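Local coordinates for protein tail component (Lactobacillus phage J-1, PDB 5LY8) that probably binds cell-surface carbohydrate of its Lactobacillus host through this second carbohydrate-binding module of the evolved distal tail protein, which also holds magnesium ions, at residues G59-P63 with I224-D228; T91-Q95 with V171-G176; G110-F114 with A211-G215. All coordinates share one frame; numbering follows the deposited sequence. Where two conformers were deposited one is given.

Contact 1. Residues G59-P63 with I224-D228; sequences GIAYP and INWQD. With MG (magnesium ion), chain C.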
loop_
_atom_site.group_PDB
_atom_site.type_symbol
_atom_site.label_atom_id
_atom_site.label_comp_id
_atom_site.label_asym_id
_atom_site.label_seq_id
_atom_site.Cartn_x
_atom_site.Cartn_y
_atom_site.Cartn_z
ATOM N N GLY A 59 18.762 -5.439 3.222
ATOM C CA GLY A 59 17.442 -6.067 3.283
ATOM C C GLY A 59 16.313 -5.064 3.222
ATOM O O GLY A 59 15.196 -5.330 3.694
ATOM N N ILE A 60 16.592 -3.894 2.629
ATOM C CA ILE A 60 15.651 -2.788 2.573
ATOM C C ILE A 60 15.628 -2.164 1.178
ATOM O O ILE A 60 16.679 -1.976 0.555
ATOM C CB ILE A 60 16.056 -1.735 3.626
ATOM C CG1 ILE A 60 16.028 -2.316 5.062
ATOM C CG2 ILE A 60 15.150 -0.481 3.501
ATOM C CD1 ILE A 60 16.825 -1.415 6.131
ATOM N N ALA A 61 14.419 -1.861 0.690
ATOM C CA ALA A 61 14.226 -1.152 -0.568
ATOM C C ALA A 61 14.059 0.337 -0.291
ATOM O O ALA A 61 13.217 0.737 0.544
ATOM C CB ALA A 61 13.021 -1.694 -1.311
ATOM N N TYR A 62 14.824 1.167 -1.023
ATOM C CA TYR A 62 14.808 2.615 -0.888
ATOM C C TYR A 62 14.284 3.202 -2.189
ATOM O O TYR A 62 14.996 3.222 -3.188
ATOM C CB TYR A 62 16.231 3.121 -0.602
ATOM C CG TYR A 62 16.756 2.694 0.749
ATOM C CD1 TYR A 62 16.432 3.405 1.903
ATOM C CD2 TYR A 62 17.534 1.554 0.882
ATOM C CE1 TYR A 62 16.901 3.005 3.153
ATOM C CE2 TYR A 62 18.016 1.153 2.119
ATOM C CZ TYR A 62 17.695 1.872 3.249
ATOM O OH TYR A 62 18.167 1.408 4.453
ATOM N N PRO A 63 13.008 3.614 -2.231
ATOM C CA PRO A 63 12.503 4.195 -3.476
ATOM C C PRO A 63 13.220 5.509 -3.793
ATOM O O PRO A 63 13.537 6.282 -2.883
ATOM C CB PRO A 63 11.015 4.415 -3.210
ATOM C CG PRO A 63 10.825 4.304 -1.769
ATOM C CD PRO A 63 12.009 3.606 -1.150
ATOM N N ILE A 224 11.501 7.394 3.558
ATOM C CA ILE A 224 10.696 6.202 3.399
ATOM C C ILE A 224 11.529 5.034 2.942
ATOM O O ILE A 224 12.331 5.168 2.024
ATOM C CB ILE A 224 9.522 6.493 2.399
ATOM C CG1 ILE A 224 8.611 5.280 2.164
ATOM C CG2 ILE A 224 10.006 7.062 1.061
ATOM C CD1 ILE A 224 7.908 4.776 3.386
ATOM N N ASN A 225 11.332 3.878 3.589
ATOM C CA ASN A 225 11.953 2.671 3.103
ATOM C C ASN A 225 11.011 1.495 3.328
ATOM O O ASN A 225 10.081 1.594 4.139
ATOM C CB ASN A 225 13.371 2.479 3.633
ATOM C CG ASN A 225 13.501 2.173 5.083
ATOM O OD1 ASN A 225 12.917 1.197 5.572
ATOM N ND2 ASN A 225 14.246 3.013 5.798
ATOM N N TRP A 226 11.201 0.413 2.568
ATOM C CA TRP A 226 10.264 -0.709 2.508
ATOM C C TRP A 226 11.087 -1.948 2.790
ATOM O O TRP A 226 12.028 -2.263 2.054
ATOM C CB TRP A 226 9.684 -0.699 1.103
ATOM C CG TRP A 226 8.680 -1.756 0.753
ATOM C CD1 TRP A 226 7.811 -2.408 1.588
ATOM C CD2 TRP A 226 8.371 -2.188 -0.576
ATOM N NE1 TRP A 226 6.978 -3.228 0.847
ATOM C CE2 TRP A 226 7.315 -3.115 -0.480
ATOM C CE3 TRP A 226 8.914 -1.907 -1.842
ATOM C CZ2 TRP A 226 6.798 -3.768 -1.605
ATOM C CZ3 TRP A 226 8.387 -2.530 -2.956
ATOM C CH2 TRP A 226 7.345 -3.453 -2.834
ATOM N N GLN A 227 10.800 -2.611 3.922
ATOM C CA GLN A 227 11.680 -3.660 4.440
ATOM C C GLN A 227 11.212 -5.080 4.193
ATOM O O GLN A 227 12.024 -6.002 4.301
ATOM C CB GLN A 227 11.951 -3.456 5.950
ATOM C CG GLN A 227 12.321 -2.000 6.282
ATOM C CD GLN A 227 13.114 -1.770 7.546
ATOM O OE1 GLN A 227 13.388 -2.705 8.342
ATOM N NE2 GLN A 227 13.533 -0.504 7.721
ATOM N N ASP A 228 9.934 -5.280 3.855
ATOM C CA ASP A 228 9.408 -6.625 3.680
ATOM C C ASP A 228 8.056 -6.505 3.024
ATOM O O ASP A 228 7.326 -5.527 3.254
ATOM C CB ASP A 228 9.260 -7.319 5.060
ATOM C CG ASP A 228 9.121 -8.826 4.977
ATOM O OD1 ASP A 228 10.144 -9.501 4.750
ATOM O OD2 ASP A 228 7.967 -9.322 5.033
HETATM MG MG MG C . 14.043 -7.141 4.537
HETATM O O HOH W 1 13.934 6.180 -0.101
HETATM O O HOH W 2 12.638 -8.824 5.586
HETATM O O HOH W 3 15.891 -8.727 5.048
HETATM O O HOH W 4 14.716 -6.559 6.808
#
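The carbonyl oxygens of Gly59 and Gln227 converge on one magnesium ion, Gly59 O at 2.3 Å from the metal and Gln227 O at the same length; three waters and the carbonyl O of Asp21 complete six ligands. The two protein oxygens, Gly59 O and Gln227 O, stand only 3.3 Å apart, a spacing that the shared cation explains. One of the metal waters also donates to Asp228 OD1, a carboxylate oxygen that His19 holds as well, so a second-shell acid steadies that ligand. Beyond the metal the strands run antiparallel and join at a single hydrogen-bonded pair: Ala61 N donates to Trp226 O over 2.8 Å, nearly straight at 167°, and Trp226 N donates back to Ala61 O. Further along, a water donates to both Pro63 O and Ile224 O, bridging the strands where direct bonding has stopped. On one side of the backbone Ile60 CG2, anti to the backbone N, meets Asn225 CB at 3.5 Å, while CG1 and CD1 run alongside the Gln227 amide. That amide donates from NE2 to Asn225 OD1 (2.8 Å), with the acceptor within 5° of the Gln227 amide plane, which helps hold both amides in rotation. Tyr62 lies next to Asn225, pointing the same way, its ring turned 69° from the amide and one face carrying Ile60 CG2 near the rim. Trp226 departs on the other side toward the core, NE1 bound to Asn98, and only its CE3 nears Ala61 CB, at 4.1 Å. All first-shell protein ligands are neutral carbonyls, so charge compensation probably comes in part from Asp228 through a water, and the site clips the 59-63 segment to the sheet by main-chain geometry.

Contact 2. Residues T91-Q95 with V171-G176; sequences TANFQ and VITKMG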
loop_
_atom_site.group_PDB
_atom_site.type_symbol
_atom_site.label_atom_id
_atom_site.label_comp_id
_atom_site.label_asym_id
_atom_site.label_seq_id
_atom_site.Cartn_x
_atom_site.Cartn_y
_atom_site.Cartn_z
ATOM N N THR A 91 -11.514 -15.071 -4.197
ATOM C CA THR A 91 -12.449 -14.203 -3.469
ATOM C C THR A 91 -12.337 -14.477 -1.975
ATOM O O THR A 91 -13.014 -13.821 -1.176
ATOM C CB THR A 91 -13.899 -14.403 -3.940
ATOM O OG1 THR A 91 -14.250 -15.787 -3.798
ATOM C CG2 THR A 91 -14.117 -13.942 -5.382
ATOM N N ALA A 92 -11.468 -15.431 -1.593
ATOM C CA ALA A 92 -11.250 -15.867 -0.224
ATOM C C ALA A 92 -10.479 -14.863 0.632
ATOM O O ALA A 92 -10.004 -13.817 0.146
ATOM C CB ALA A 92 -10.590 -17.253 -0.221
ATOM N N ASN A 93 -10.372 -15.177 1.927
ATOM C CA ASN A 93 -9.703 -14.324 2.904
ATOM C C ASN A 93 -8.208 -14.217 2.655
ATOM O O ASN A 93 -7.593 -15.124 2.089
ATOM C CB ASN A 93 -9.920 -14.870 4.314
ATOM C CG ASN A 93 -11.339 -14.916 4.818
ATOM O OD1 ASN A 93 -11.602 -15.517 5.879
ATOM N ND2 ASN A 93 -12.262 -14.308 4.088
ATOM N N PHE A 94 -7.611 -13.091 3.055
ATOM C CA PHE A 94 -6.180 -12.907 2.833
ATOM C C PHE A 94 -5.629 -11.907 3.788
ATOM O O PHE A 94 -6.382 -11.190 4.447
ATOM C CB PHE A 94 -5.919 -12.393 1.382
ATOM C CG PHE A 94 -6.553 -11.066 1.018
ATOM C CD1 PHE A 94 -6.076 -9.871 1.561
ATOM C CD2 PHE A 94 -7.620 -11.010 0.130
ATOM C CE1 PHE A 94 -6.692 -8.649 1.249
ATOM C CE2 PHE A 94 -8.188 -9.777 -0.224
ATOM C CZ PHE A 94 -7.735 -8.611 0.351
ATOM N N GLN A 95 -4.300 -11.833 3.838
ATOM C CA GLN A 95 -3.605 -10.707 4.443
ATOM C C GLN A 95 -2.463 -10.293 3.540
ATOM O O GLN A 95 -1.736 -11.147 3.001
ATOM C CB GLN A 95 -3.161 -10.907 5.887
ATOM C CG GLN A 95 -2.093 -11.938 6.115
ATOM C CD GLN A 95 -1.516 -11.829 7.510
ATOM O OE1 GLN A 95 -1.657 -10.801 8.192
ATOM N NE2 GLN A 95 -0.763 -12.837 7.917
ATOM N N VAL A 171 -1.072 -3.060 6.692
ATOM C CA VAL A 171 -1.735 -4.320 6.420
ATOM C C VAL A 171 -3.110 -4.114 5.840
ATOM O O VAL A 171 -3.875 -3.254 6.307
ATOM C CB VAL A 171 -1.866 -5.126 7.746
ATOM C CG1 VAL A 171 -2.458 -6.511 7.492
ATOM C CG2 VAL A 171 -0.529 -5.228 8.484
ATOM N N ILE A 172 -3.456 -4.929 4.833
ATOM C CA ILE A 172 -4.824 -5.045 4.356
ATOM C C ILE A 172 -5.237 -6.502 4.584
ATOM O O ILE A 172 -4.524 -7.419 4.152
ATOM C CB ILE A 172 -5.010 -4.686 2.869
ATOM C CG1 ILE A 172 -4.394 -3.327 2.545
ATOM C CG2 ILE A 172 -6.512 -4.705 2.534
ATOM C CD1 ILE A 172 -4.549 -2.969 1.089
ATOM N N THR A 173 -6.352 -6.730 5.269
ATOM C CA THR A 173 -6.860 -8.082 5.499
ATOM C C THR A 173 -8.316 -8.141 5.042
ATOM O O THR A 173 -9.045 -7.161 5.181
ATOM C CB THR A 173 -6.738 -8.495 6.988
ATOM O OG1 THR A 173 -5.429 -8.214 7.466
ATOM C CG2 THR A 173 -7.004 -9.971 7.215
ATOM N N LYS A 174 -8.733 -9.299 4.502
ATOM C CA LYS A 174 -10.113 -9.556 4.116
ATOM C C LYS A 174 -10.563 -10.777 4.892
ATOM O O LYS A 174 -9.890 -11.809 4.880
ATOM C CB LYS A 174 -10.199 -9.839 2.619
ATOM C CG LYS A 174 -11.583 -10.253 2.153
ATOM C CD LYS A 174 -11.609 -10.545 0.681
ATOM C CE LYS A 174 -13.011 -10.768 0.204
ATOM N NZ LYS A 174 -13.035 -10.989 -1.268
ATOM N N MET A 175 -11.720 -10.646 5.572
ATOM C CA MET A 175 -12.350 -11.714 6.343
ATOM C C MET A 175 -13.817 -11.653 5.925
ATOM O O MET A 175 -14.569 -10.822 6.461
ATOM C CB MET A 175 -12.148 -11.490 7.856
ATOM C CG MET A 175 -10.679 -11.499 8.296
ATOM S SD MET A 175 -9.816 -13.052 7.916
ATOM C CE MET A 175 -10.419 -14.087 9.206
ATOM N N GLY A 176 -14.138 -12.388 4.844
ATOM C CA GLY A 176 -15.449 -12.394 4.189
ATOM C C GLY A 176 -15.708 -10.989 3.669
ATOM O O GLY A 176 -14.918 -10.439 2.901
HETATM O O HOH W 5 -10.180 -12.151 -2.093
HETATM O O HOH W 6 -3.682 -9.832 9.676
#
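Lys174 sets its CB over one face of the Phe94 ring, and the chain then runs off past the CE2 rim; this is the close-packed half of the contact. The CB sits 3.6 Å from the ring centroid and 18° off the normal, a CH-pi contact, and Lys174 CD passes beyond the rim, alongside Phe94 CE2 at 3.6 Å. The ring is brought there by a first torsion of 60°, which sets CG between the backbone N and the carbonyl carbon. At the ring's edge, in its plane, lies Ile172 O, 3.8 Å from Phe94 CE1. The lysine then continues fully extended to Thr91, where NZ donates to Thr91 O over 2.8 Å from 42° above the carbonyl plane; NZ also bonds Phe201 O and a water tied to Ala92 O. Several oxygens thus gather round a buried ammonium, which would favour its charged form. These side chains hang from neighbouring strands of the six-stranded antiparallel sheet, one of the sheets of the concanavalin-like fold: Phe94 and Lys174 form a hydrogen-bonded pair, with Lys174 N to Phe94 O at 3.0 Å, and Gln95 and Thr173 the adjoining non-hydrogen-bonded one. The opposite face, bearing Gln95 and Thr173, is looser. There a water donates to Gln95 OE1 and also hydrogen-bonds Thr173 OG1 in the conformer described, while Gln95 NE2 turns to Glu232. Toward the strand end, Asn93 lies against the exposed Met175, which is modelled in two conformers, and its OD1 is hydrogen-bonded to Asn235 of strand 223-238.

Contact 3. Residues G110-F114 with A211-G215; sequences GRFEF and AWFPG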
loop_
_atom_site.group_PDB
_atom_site.type_symbol
_atom_site.label_atom_id
_atom_site.label_comp_id
_atom_site.label_asym_id
_atom_site.label_seq_id
_atom_site.Cartn_x
_atom_site.Cartn_y
_atom_site.Cartn_z
ATOM N N GLY A 110 5.328 13.374 0.936
ATOM C CA GLY A 110 5.485 12.044 0.372
ATOM C C GLY A 110 4.218 11.256 0.525
ATOM O O GLY A 110 3.336 11.618 1.301
ATOM N N ARG A 111 4.125 10.164 -0.221
ATOM C CA ARG A 111 2.964 9.284 -0.195
ATOM C C ARG A 111 3.428 7.875 -0.472
ATOM O O ARG A 111 4.340 7.677 -1.277
ATOM C CB ARG A 111 1.951 9.726 -1.299
ATOM C CG ARG A 111 0.795 8.777 -1.558
ATOM C CD ARG A 111 -0.107 9.321 -2.680
ATOM N NE ARG A 111 -1.344 8.541 -2.791
ATOM C CZ ARG A 111 -2.418 8.719 -2.050
ATOM N NH1 ARG A 111 -2.462 9.704 -1.156
ATOM N NH2 ARG A 111 -3.452 7.910 -2.175
ATOM N N PHE A 112 2.749 6.883 0.132
ATOM C CA PHE A 112 2.846 5.518 -0.363
ATOM C C PHE A 112 1.467 4.926 -0.491
ATOM O O PHE A 112 0.539 5.329 0.216
ATOM C CB PHE A 112 3.795 4.593 0.423
ATOM C CG PHE A 112 3.454 4.287 1.854
ATOM C CD1 PHE A 112 2.359 3.493 2.173
ATOM C CD2 PHE A 112 4.309 4.664 2.879
ATOM C CE1 PHE A 112 2.079 3.163 3.503
ATOM C CE2 PHE A 112 4.058 4.279 4.198
ATOM C CZ PHE A 112 2.959 3.514 4.498
ATOM N N GLU A 113 1.339 3.992 -1.436
ATOM C CA GLU A 113 0.146 3.178 -1.630
ATOM C C GLU A 113 0.539 1.728 -1.640
ATOM O O GLU A 113 1.495 1.350 -2.329
ATOM C CB GLU A 113 -0.566 3.498 -2.950
ATOM C CG GLU A 113 -1.166 4.887 -2.997
ATOM C CD GLU A 113 -1.904 5.196 -4.280
ATOM O OE1 GLU A 113 -2.035 4.300 -5.155
ATOM O OE2 GLU A 113 -2.342 6.368 -4.415
ATOM N N PHE A 114 -0.229 0.904 -0.917
ATOM C CA PHE A 114 -0.181 -0.551 -1.022
ATOM C C PHE A 114 -1.565 -0.952 -1.526
ATOM O O PHE A 114 -2.572 -0.776 -0.823
ATOM C CB PHE A 114 0.186 -1.231 0.293
ATOM C CG PHE A 114 1.621 -0.953 0.680
ATOM C CD1 PHE A 114 2.661 -1.476 -0.061
ATOM C CD2 PHE A 114 1.924 -0.125 1.747
ATOM C CE1 PHE A 114 3.997 -1.194 0.273
ATOM C CE2 PHE A 114 3.263 0.144 2.095
ATOM C CZ PHE A 114 4.289 -0.407 1.360
ATOM N N ALA A 211 2.763 -1.641 -5.186
ATOM C CA ALA A 211 3.281 -0.739 -4.154
ATOM C C ALA A 211 3.875 0.483 -4.892
ATOM O O ALA A 211 4.663 0.280 -5.836
ATOM C CB ALA A 211 4.337 -1.435 -3.322
ATOM N N TRP A 212 3.496 1.712 -4.501
ATOM C CA TRP A 212 3.920 2.914 -5.215
ATOM C C TRP A 212 4.394 3.926 -4.192
ATOM O O TRP A 212 3.738 4.142 -3.175
ATOM C CB TRP A 212 2.738 3.436 -6.055
ATOM C CG TRP A 212 2.958 4.698 -6.833
ATOM C CD1 TRP A 212 4.028 5.008 -7.638
ATOM C CD2 TRP A 212 2.065 5.810 -6.901
ATOM N NE1 TRP A 212 3.839 6.243 -8.225
ATOM C CE2 TRP A 212 2.638 6.760 -7.781
ATOM C CE3 TRP A 212 0.838 6.109 -6.282
ATOM C CZ2 TRP A 212 1.999 7.961 -8.101
ATOM C CZ3 TRP A 212 0.218 7.313 -6.589
ATOM C CH2 TRP A 212 0.802 8.235 -7.466
ATOM N N PHE A 213 5.533 4.594 -4.490
ATOM C CA PHE A 213 6.183 5.489 -3.543
ATOM C C PHE A 213 6.506 6.857 -4.160
ATOM O O PHE A 213 7.671 7.201 -4.374
ATOM C CB PHE A 213 7.466 4.842 -3.030
ATOM C CG PHE A 213 7.266 3.542 -2.315
ATOM C CD1 PHE A 213 7.217 2.336 -3.019
ATOM C CD2 PHE A 213 7.070 3.517 -0.949
ATOM C CE1 PHE A 213 7.037 1.128 -2.351
ATOM C CE2 PHE A 213 6.860 2.306 -0.286
ATOM C CZ PHE A 213 6.835 1.125 -0.995
ATOM N N PRO A 214 5.491 7.675 -4.422
ATOM C CA PRO A 214 5.743 8.969 -5.073
ATOM C C PRO A 214 6.061 10.146 -4.160
ATOM O O PRO A 214 5.653 10.206 -2.997
ATOM C CB PRO A 214 4.414 9.249 -5.798
ATOM C CG PRO A 214 3.377 8.626 -4.846
ATOM C CD PRO A 214 4.038 7.371 -4.351
ATOM N N GLY A 215 6.750 11.115 -4.758
ATOM C CA GLY A 215 6.878 12.470 -4.245
ATOM C C GLY A 215 6.048 13.394 -5.123
ATOM O O GLY A 215 5.504 12.969 -6.146
#
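The segments run 165° apart, joined by Glu113 N to Trp212 O and Trp212 N to Glu113 O, each 3.0 Å, and, past a break in the second strand, by Arg111 N to Pro214 O at 3.2 Å. On one side Glu113 and Trp212 extend side by side, the carboxylate turned 78° from the indole, whose CZ3 edge reaches Glu113 OE2 at 3.5 Å. Arg111, stretched straight from CG to NE, grips that same OE2 side-on with NE and NH2; OE2 lies in the guanidinium plane, and both nitrogens meet it on its anti side. Phe38 N also donates to OE2, and Ala37 N to OE1, which probably offsets the charge of the buried acid. Pro214 CG, from the same segment, lies over the centre of the Trp212 ring, 3.4 Å above it, while Trp212 NE1 bonds Val49 O. The other side is apolar: Phe114 CE1 rests on Ala211 CB (3.6 Å), and its CZ meets Phe213 CZ obliquely, the rings inclined at 80°. Phe114 and Phe213 also meet Trp226, and Phe114 reaches strand 94-103 of the other sheet, the aromatic filling expected between the two sheets of a concanavalin-like beta-sandwich.

Overall arrangement
Contact 3 is the core of the three, with every touching residue buried and its centre about 7 Å from that of the chain; contacts 1 and 2 lie about 13 and 14 Å out and are partly buried. Contacts 1 and 2 reach the same antiparallel sheet through the adjacent strands 223-238 and 94-103, whereas contact 3 belongs to the mixed sheet facing it. Contacts 1 and 3 meet directly, Trp226 CE3 lying 3.6 Å from Phe213 CE1, and Ile172 CD1 of contact 2 touches Phe114 O. Polar chemistry shifts with place: magnesium and waters in contact 1, a buried lysine held by backbone carbonyls in contact 2, an internal salt bridge in contact 3.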